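Local coordinates for putative beta-glucosidase (Bifidobacterium adolescentis, PDB 5WAB), which hydrolyses beta-glucosidic linkages as a family 3 glycoside hydrolase, releasing sugar from the non-reducing end, and possibly also cleaves arabinopyranosides of ginsenosides, at residues G39-K51 with M93-G107. Sequence-based numbering, arbitrary orientation.
Sequences GYMITDGPHGLRK and MAEECIQEKVAVILG
The carboxylate of E100 is met by K51 NZ on the anti side of OE1, 29° out of the carboxylate plane, while Q99 NE2 takes the anti lone pair of OE2 with E100 OE2 lying in the Q99 amide plane. A103 CB sits obliquely to the Y40 ring, nearest to Y40 CB at 3.4 Å, and the far end of Y40 leads toward helix 271-292. These groups flank the first two parallel strands of the TIM-barrel-like N-terminal domain, 41-44 and 102-106, joined to helix 83-99. A103 N donates to M41 O (3.1 Å), L106 N to T43 O (2.9 Å), and T43 N weakly to V104 O. On one face of the sheet I42 lies side by side with V104, CG1 3.5 Å from V104 CB, and crosses the L106 side chain at about a right angle, CG2 against both leucine methyls; D44, bound to a glycerol through OD1, continues this face. On the other, T43 CG2 packs on V102 CG1 (3.6 Å), while T43 OG1, anti to the backbone N (chi1 -176°), donates to R50 O from above the carbonyl plane and ties the following loop back to its strand. That loop sets L49 between helix and strand: CD1 touches V102 CG2 and C97 SG, CD2 touches E100 CG and E96 O. The backbone angles of G45 would jam a side chain against the preceding carbonyl, and I105 CD1 fills its place. The extended K51 chain carries NZ to the helix end, where two acceptors of E100 share it. A methionine in place of K51 would probably leave E100 OE1 without its salt bridge and E100 O without this donor. K51 NZ lies 3.0 Å from E100 OE1 and 2.9 Å from E100 O, tilted 21° from that carbonyl's plane.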
ATOM      1  N   GLY A  39     -15.803 -26.690  -1.144  1.00 22.92           N
ATOM      2  CA  GLY A  39     -15.467 -25.588  -2.020  1.00 23.40           C
ATOM      3  C   GLY A  39     -15.782 -24.257  -1.370  1.00 24.10           C
ATOM      4  O   GLY A  39     -16.809 -23.641  -1.662  1.00 25.20           O
ATOM      5  N   TYR A  40     -14.901 -23.815  -0.477  1.00 23.29           N
ATOM      6  CA  TYR A  40     -15.122 -22.596   0.286  1.00 23.61           C
ATOM      7  C   TYR A  40     -15.167 -21.376  -0.630  1.00 25.34           C
ATOM      8  O   TYR A  40     -14.571 -21.351  -1.709  1.00 25.14           O
ATOM      9  CB  TYR A  40     -14.016 -22.413   1.323  1.00 23.45           C
ATOM     10  CG  TYR A  40     -13.980 -23.457   2.423  1.00 22.73           C
ATOM     11  CD1 TYR A  40     -15.147 -23.897   3.032  1.00 22.54           C
ATOM     12  CD2 TYR A  40     -12.770 -23.994   2.857  1.00 20.52           C
ATOM     13  CE1 TYR A  40     -15.114 -24.838   4.039  1.00 21.69           C
ATOM     14  CE2 TYR A  40     -12.727 -24.935   3.865  1.00 22.11           C
ATOM     15  CZ  TYR A  40     -13.905 -25.356   4.452  1.00 22.36           C
ATOM     16  OH  TYR A  40     -13.880 -26.299   5.453  1.00 22.08           O
ATOM     17  N   MET A  41     -15.858 -20.336  -0.164  1.00 28.24           N
ATOM     18  CA  MET A  41     -16.023 -19.114  -0.937  1.00 29.26           C
ATOM     19  C   MET A  41     -14.782 -18.235  -0.841  1.00 28.67           C
ATOM     20  O   MET A  41     -14.173 -18.098   0.224  1.00 28.09           O
ATOM     21  CB  MET A  41     -17.244 -18.321  -0.458  1.00 30.20           C
ATOM     22  CG  MET A  41     -17.442 -16.995  -1.196  1.00 31.07           C
ATOM     23  SD  MET A  41     -18.812 -15.971  -0.606  1.00 32.57           S
ATOM     24  CE  MET A  41     -20.231 -16.964  -1.072  1.00 33.06           C
ATOM     25  N   ILE A  42     -14.413 -17.652  -1.974  1.00 29.88           N
ATOM     26  CA  ILE A  42     -13.326 -16.690  -2.095  1.00 30.04           C
ATOM     27  C   ILE A  42     -13.945 -15.391  -2.593  1.00 31.11           C
ATOM     28  O   ILE A  42     -14.739 -15.412  -3.541  1.00 32.39           O
ATOM     29  CB  ILE A  42     -12.237 -17.213  -3.058  1.00 28.85           C
ATOM     30  CG1 ILE A  42     -11.085 -17.839  -2.280  1.00 27.63           C
ATOM     31  CG2 ILE A  42     -11.726 -16.142  -3.985  1.00 29.59           C
ATOM     32  CD1 ILE A  42     -11.500 -19.001  -1.429  1.00 28.10           C
ATOM     33  N   THR A  43     -13.614 -14.269  -1.945  1.00 30.77           N
ATOM     34  CA  THR A  43     -14.192 -12.991  -2.356  1.00 30.26           C
ATOM     35  C   THR A  43     -13.266 -11.836  -1.987  1.00 29.61           C
ATOM     36  O   THR A  43     -12.368 -11.964  -1.151  1.00 29.78           O
ATOM     37  CB  THR A  43     -15.582 -12.756  -1.746  1.00 31.25           C
ATOM     38  OG1 THR A  43     -16.120 -11.531  -2.253  1.00 33.84           O
ATOM     39  CG2 THR A  43     -15.502 -12.659  -0.235  1.00 30.59           C
ATOM     40  N   ASP A  44     -13.524 -10.695  -2.619  1.00 31.13           N
ATOM     41  CA  ASP A  44     -12.677  -9.513  -2.508  1.00 33.15           C
ATOM     42  C   ASP A  44     -12.709  -8.896  -1.117  1.00 32.78           C
ATOM     43  O   ASP A  44     -13.592  -9.157  -0.295  1.00 30.75           O
ATOM     44  CB  ASP A  44     -13.097  -8.451  -3.521  1.00 32.25           C
ATOM     45  CG  ASP A  44     -12.415  -8.623  -4.842  1.00 34.18           C
ATOM     46  OD1 ASP A  44     -11.202  -8.913  -4.833  1.00 33.96           O
ATOM     47  OD2 ASP A  44     -13.088  -8.497  -5.885  1.00 36.81           O
ATOM     48  N   GLY A  45     -11.720  -8.041  -0.877  1.00 32.43           N
ATOM     49  CA  GLY A  45     -11.712  -7.206   0.290  1.00 34.06           C
ATOM     50  C   GLY A  45     -10.349  -6.798   0.802  1.00 34.45           C
ATOM     51  O   GLY A  45      -9.930  -7.217   1.881  1.00 34.71           O
ATOM     52  N   PRO A  46      -9.627  -5.963   0.050  1.00 35.42           N
ATOM     53  CA  PRO A  46      -8.370  -5.422   0.593  1.00 35.58           C
ATOM     54  C   PRO A  46      -8.608  -4.486   1.764  1.00 35.34           C
ATOM     55  O   PRO A  46      -7.724  -4.325   2.616  1.00 35.15           O
ATOM     56  CB  PRO A  46      -7.747  -4.688  -0.604  1.00 37.61           C
ATOM     57  CG  PRO A  46      -8.489  -5.200  -1.803  1.00 36.76           C
ATOM     58  CD  PRO A  46      -9.866  -5.505  -1.327  1.00 36.48           C
ATOM     59  N   HIS A  47      -9.778  -3.856   1.831  1.00 35.13           N
ATOM     60  CA  HIS A  47     -10.139  -3.019   2.966  1.00 36.44           C
ATOM     61  C   HIS A  47     -11.525  -3.370   3.498  1.00 35.55           C
ATOM     62  O   HIS A  47     -12.253  -2.494   3.972  1.00 34.84           O
ATOM     63  CB  HIS A  47     -10.042  -1.536   2.606  1.00 34.83           C
ATOM     64  CG  HIS A  47     -10.845  -1.148   1.404  1.00 36.66           C
ATOM     65  ND1 HIS A  47     -10.283  -0.994   0.154  1.00 36.21           N
ATOM     66  CD2 HIS A  47     -12.164  -0.882   1.258  1.00 37.16           C
ATOM     67  CE1 HIS A  47     -11.221  -0.645  -0.709  1.00 37.59           C
ATOM     68  NE2 HIS A  47     -12.373  -0.572  -0.064  1.00 38.01           N
ATOM     69  N   GLY A  48     -11.898  -4.642   3.443  1.00 33.86           N
ATOM     70  CA  GLY A  48     -13.149  -5.101   4.023  1.00 34.63           C
ATOM     71  C   GLY A  48     -13.869  -6.144   3.192  1.00 33.38           C
ATOM     72  O   GLY A  48     -13.784  -6.170   1.967  1.00 33.03           O
ATOM     73  N   LEU A  49     -14.620  -7.008   3.869  1.00 33.04           N
ATOM     74  CA  LEU A  49     -15.355  -8.070   3.192  1.00 31.97           C
ATOM     75  C   LEU A  49     -16.337  -7.492   2.183  1.00 33.78           C
ATOM     76  O   LEU A  49     -17.172  -6.647   2.521  1.00 35.63           O
ATOM     77  CB  LEU A  49     -16.107  -8.911   4.218  1.00 33.57           C
ATOM     78  CG  LEU A  49     -17.007 -10.009   3.658  1.00 33.32           C
ATOM     79  CD1 LEU A  49     -16.186 -11.023   2.892  1.00 28.94           C
ATOM     80  CD2 LEU A  49     -17.774 -10.673   4.777  1.00 30.80           C
ATOM     81  N   ARG A  50     -16.233  -7.944   0.936  1.00 33.83           N
ATOM     82  CA  ARG A  50     -17.160  -7.556  -0.128  1.00 35.48           C
ATOM     83  C   ARG A  50     -17.741  -8.837  -0.708  1.00 35.79           C
ATOM     84  O   ARG A  50     -17.282  -9.335  -1.737  1.00 33.54           O
ATOM     85  CB  ARG A  50     -16.466  -6.715  -1.197  1.00 35.92           C
ATOM     86  N   LYS A  51     -18.768  -9.357  -0.043  1.00 39.29           N
ATOM     87  CA  LYS A  51     -19.458 -10.562  -0.472  1.00 41.17           C
ATOM     88  C   LYS A  51     -20.631 -10.169  -1.373  1.00 46.01           C
ATOM     89  O   LYS A  51     -20.744  -9.022  -1.808  1.00 49.37           O
ATOM     90  CB  LYS A  51     -19.907 -11.337   0.766  1.00 40.26           C
ATOM     91  CG  LYS A  51     -20.262 -12.790   0.571  1.00 37.91           C
ATOM     92  CD  LYS A  51     -20.826 -13.348   1.858  1.00 36.83           C
ATOM     93  CE  LYS A  51     -21.389 -14.743   1.665  1.00 35.03           C
ATOM     94  NZ  LYS A  51     -22.031 -15.236   2.914  1.00 34.41           N
ATOM     95  N   MET A  93     -11.473  -7.996   9.862  1.00 24.29           N
ATOM     96  CA  MET A  93     -11.837  -8.516   8.547  1.00 24.89           C
ATOM     97  C   MET A  93     -12.017 -10.032   8.570  1.00 25.54           C
ATOM     98  O   MET A  93     -12.936 -10.567   7.938  1.00 25.92           O
ATOM     99  CB  MET A  93     -10.772  -8.114   7.523  1.00 25.38           C
ATOM    100  CG  MET A  93     -10.737  -6.624   7.212  1.00 26.84           C
ATOM    101  SD  MET A  93      -9.266  -6.107   6.293  1.00 27.70           S
ATOM    102  CE  MET A  93      -9.360  -7.124   4.836  1.00 25.96           C
ATOM    103  N   ALA A  94     -11.145 -10.747   9.287  1.00 25.00           N
ATOM    104  CA  ALA A  94     -11.270 -12.198   9.351  1.00 23.97           C
ATOM    105  C   ALA A  94     -12.529 -12.617  10.099  1.00 25.32           C
ATOM    106  O   ALA A  94     -13.215 -13.563   9.693  1.00 24.53           O
ATOM    107  CB  ALA A  94     -10.034 -12.801  10.012  1.00 22.72           C
ATOM    108  N   GLU A  95     -12.851 -11.926  11.194  1.00 27.33           N
ATOM    109  CA  GLU A  95     -14.041 -12.276  11.962  1.00 28.46           C
ATOM    110  C   GLU A  95     -15.307 -12.072  11.138  1.00 29.60           C
ATOM    111  O   GLU A  95     -16.269 -12.841  11.258  1.00 29.58           O
ATOM    112  CB  GLU A  95     -14.089 -11.451  13.246  1.00 29.32           C
ATOM    113  CG  GLU A  95     -12.979 -11.801  14.221  1.00 30.21           C
ATOM    114  CD  GLU A  95     -12.989 -10.917  15.443  1.00 31.78           C
ATOM    115  OE1 GLU A  95     -13.540  -9.795  15.361  1.00 32.16           O
ATOM    116  OE2 GLU A  95     -12.441 -11.340  16.485  1.00 32.13           O
ATOM    117  N   GLU A  96     -15.324 -11.051  10.281  1.00 29.95           N
ATOM    118  CA  GLU A  96     -16.468 -10.893   9.395  1.00 31.46           C
ATOM    119  C   GLU A  96     -16.509 -12.015   8.365  1.00 29.73           C
ATOM    120  O   GLU A  96     -17.590 -12.503   8.016  1.00 30.30           O
ATOM    121  CB  GLU A  96     -16.430  -9.521   8.720  1.00 32.51           C
ATOM    122  CG  GLU A  96     -16.318  -8.375   9.712  1.00 34.68           C
ATOM    123  CD  GLU A  96     -16.642  -7.016   9.115  1.00 35.30           C
ATOM    124  OE1 GLU A  96     -16.920  -6.929   7.901  1.00 35.31           O
ATOM    125  OE2 GLU A  96     -16.631  -6.031   9.877  1.00 36.11           O
ATOM    126  N   CYS A  97     -15.339 -12.462   7.898  1.00 27.55           N
ATOM    127  CA  CYS A  97     -15.294 -13.612   7.002  1.00 26.16           C
ATOM    128  C   CYS A  97     -15.816 -14.862   7.689  1.00 26.21           C
ATOM    129  O   CYS A  97     -16.494 -15.683   7.061  1.00 27.11           O
ATOM    130  CB  CYS A  97     -13.868 -13.857   6.506  1.00 24.80           C
ATOM    131  SG  CYS A  97     -13.209 -12.623   5.375  1.00 23.99           S
ATOM    132  N   ILE A  98     -15.513 -15.021   8.981  1.00 26.04           N
ATOM    133  CA  ILE A  98     -15.947 -16.211   9.712  1.00 26.44           C
ATOM    134  C   ILE A  98     -17.467 -16.240   9.838  1.00 27.13           C
ATOM    135  O   ILE A  98     -18.089 -17.305   9.750  1.00 27.65           O
ATOM    136  CB  ILE A  98     -15.246 -16.281  11.083  1.00 25.79           C
ATOM    137  CG1 ILE A  98     -13.750 -16.520  10.883  1.00 24.60           C
ATOM    138  CG2 ILE A  98     -15.831 -17.393  11.939  1.00 26.02           C
ATOM    139  CD1 ILE A  98     -12.930 -16.391  12.148  1.00 26.36           C
ATOM    140  N   GLN A  99     -18.090 -15.073  10.032  1.00 27.66           N
ATOM    141  CA  GLN A  99     -19.548 -15.010  10.041  1.00 28.85           C
ATOM    142  C   GLN A  99     -20.129 -15.383   8.681  1.00 27.92           C
ATOM    143  O   GLN A  99     -21.135 -16.097   8.602  1.00 26.35           O
ATOM    144  CB  GLN A  99     -20.015 -13.611  10.446  1.00 31.53           C
ATOM    145  CG  GLN A  99     -21.502 -13.341  10.201  1.00 33.86           C
ATOM    146  CD  GLN A  99     -21.924 -11.937  10.608  1.00 36.41           C
ATOM    147  OE1 GLN A  99     -21.725 -11.522  11.751  1.00 37.45           O
ATOM    148  NE2 GLN A  99     -22.504 -11.195   9.670  1.00 36.78           N
ATOM    149  N   GLU A 100     -19.493 -14.933   7.599  1.00 24.82           N
ATOM    150  CA  GLU A 100     -20.060 -15.046   6.264  1.00 26.29           C
ATOM    151  C   GLU A 100     -19.526 -16.244   5.490  1.00 26.30           C
ATOM    152  O   GLU A 100     -19.767 -16.345   4.285  1.00 26.33           O
ATOM    153  CB  GLU A 100     -19.805 -13.757   5.481  1.00 25.96           C
ATOM    154  CG  GLU A 100     -20.509 -12.550   6.065  1.00 26.95           C
ATOM    155  CD  GLU A 100     -22.012 -12.681   6.013  1.00 29.49           C
ATOM    156  OE1 GLU A 100     -22.531 -13.071   4.947  1.00 30.98           O
ATOM    157  OE2 GLU A 100     -22.675 -12.406   7.036  1.00 30.64           O
ATOM    158  N   LYS A 101     -18.832 -17.160   6.163  1.00 28.14           N
ATOM    159  CA  LYS A 101     -18.333 -18.400   5.563  1.00 27.19           C
ATOM    160  C   LYS A 101     -17.443 -18.111   4.355  1.00 24.94           C
ATOM    161  O   LYS A 101     -17.614 -18.682   3.277  1.00 24.51           O
ATOM    162  CB  LYS A 101     -19.491 -19.326   5.177  1.00 29.59           C
ATOM    163  CG  LYS A 101     -20.603 -19.416   6.224  1.00 33.37           C
ATOM    164  CD  LYS A 101     -20.108 -19.787   7.616  1.00 35.80           C
ATOM    165  CE  LYS A 101     -19.668 -21.227   7.731  1.00 37.54           C
ATOM    166  NZ  LYS A 101     -19.359 -21.530   9.160  1.00 38.75           N
ATOM    167  N   VAL A 102     -16.484 -17.204   4.546  1.00 24.24           N
ATOM    168  CA  VAL A 102     -15.511 -16.826   3.523  1.00 23.50           C
ATOM    169  C   VAL A 102     -14.137 -17.283   3.991  1.00 23.85           C
ATOM    170  O   VAL A 102     -13.623 -16.785   5.000  1.00 24.29           O
ATOM    171  CB  VAL A 102     -15.519 -15.312   3.260  1.00 22.40           C
ATOM    172  CG1 VAL A 102     -14.390 -14.943   2.310  1.00 21.86           C
ATOM    173  CG2 VAL A 102     -16.856 -14.866   2.697  1.00 21.46           C
ATOM    174  N   ALA A 103     -13.520 -18.203   3.241  1.00 23.76           N
ATOM    175  CA  ALA A 103     -12.260 -18.793   3.686  1.00 24.21           C
ATOM    176  C   ALA A 103     -11.050 -17.947   3.317  1.00 24.29           C
ATOM    177  O   ALA A 103     -10.039 -17.982   4.029  1.00 26.07           O
ATOM    178  CB  ALA A 103     -12.089 -20.201   3.113  1.00 23.44           C
ATOM    179  N   VAL A 104     -11.107 -17.216   2.208  1.00 23.07           N
ATOM    180  CA  VAL A 104     -10.003 -16.373   1.770  1.00 22.79           C
ATOM    181  C   VAL A 104     -10.565 -15.014   1.382  1.00 23.93           C
ATOM    182  O   VAL A 104     -11.544 -14.936   0.631  1.00 28.06           O
ATOM    183  CB  VAL A 104      -9.236 -16.991   0.587  1.00 22.48           C
ATOM    184  CG1 VAL A 104      -8.032 -16.141   0.234  1.00 17.29           C
ATOM    185  CG2 VAL A 104      -8.827 -18.423   0.894  1.00 23.12           C
ATOM    186  N   ILE A 105      -9.959 -13.950   1.904  1.00 21.42           N
ATOM    187  CA  ILE A 105     -10.300 -12.584   1.521  1.00 19.30           C
ATOM    188  C   ILE A 105      -9.195 -12.067   0.610  1.00 19.46           C
ATOM    189  O   ILE A 105      -8.007 -12.201   0.926  1.00 19.47           O
ATOM    190  CB  ILE A 105     -10.502 -11.695   2.764  1.00 20.30           C
ATOM    191  CG1 ILE A 105     -10.982 -10.301   2.371  1.00 20.53           C
ATOM    192  CG2 ILE A 105      -9.245 -11.633   3.635  1.00 17.83           C
ATOM    193  CD1 ILE A 105     -11.612  -9.554   3.517  1.00 20.07           C
ATOM    194  N   LEU A 106      -9.582 -11.500  -0.536  1.00 21.72           N
ATOM    195  CA  LEU A 106      -8.651 -11.266  -1.646  1.00 22.37           C
ATOM    196  C   LEU A 106      -7.926  -9.935  -1.460  1.00 23.03           C
ATOM    197  O   LEU A 106      -8.227  -8.922  -2.090  1.00 24.86           O
ATOM    198  CB  LEU A 106      -9.391 -11.323  -2.978  1.00 22.86           C
ATOM    199  CG  LEU A 106     -10.060 -12.664  -3.275  1.00 23.28           C
ATOM    200  CD1 LEU A 106     -10.812 -12.634  -4.600  1.00 22.92           C
ATOM    201  CD2 LEU A 106      -9.025 -13.780  -3.261  1.00 23.59           C
ATOM    202  N   GLY A 107      -6.920  -9.961  -0.602  1.00 23.95           N
ATOM    203  CA  GLY A 107      -6.101  -8.805  -0.343  1.00 25.31           C
ATOM    204  C   GLY A 107      -4.994  -9.177   0.614  1.00 26.59           C
ATOM    205  O   GLY A 107      -4.912 -10.319   1.079  1.00 29.78           O
TER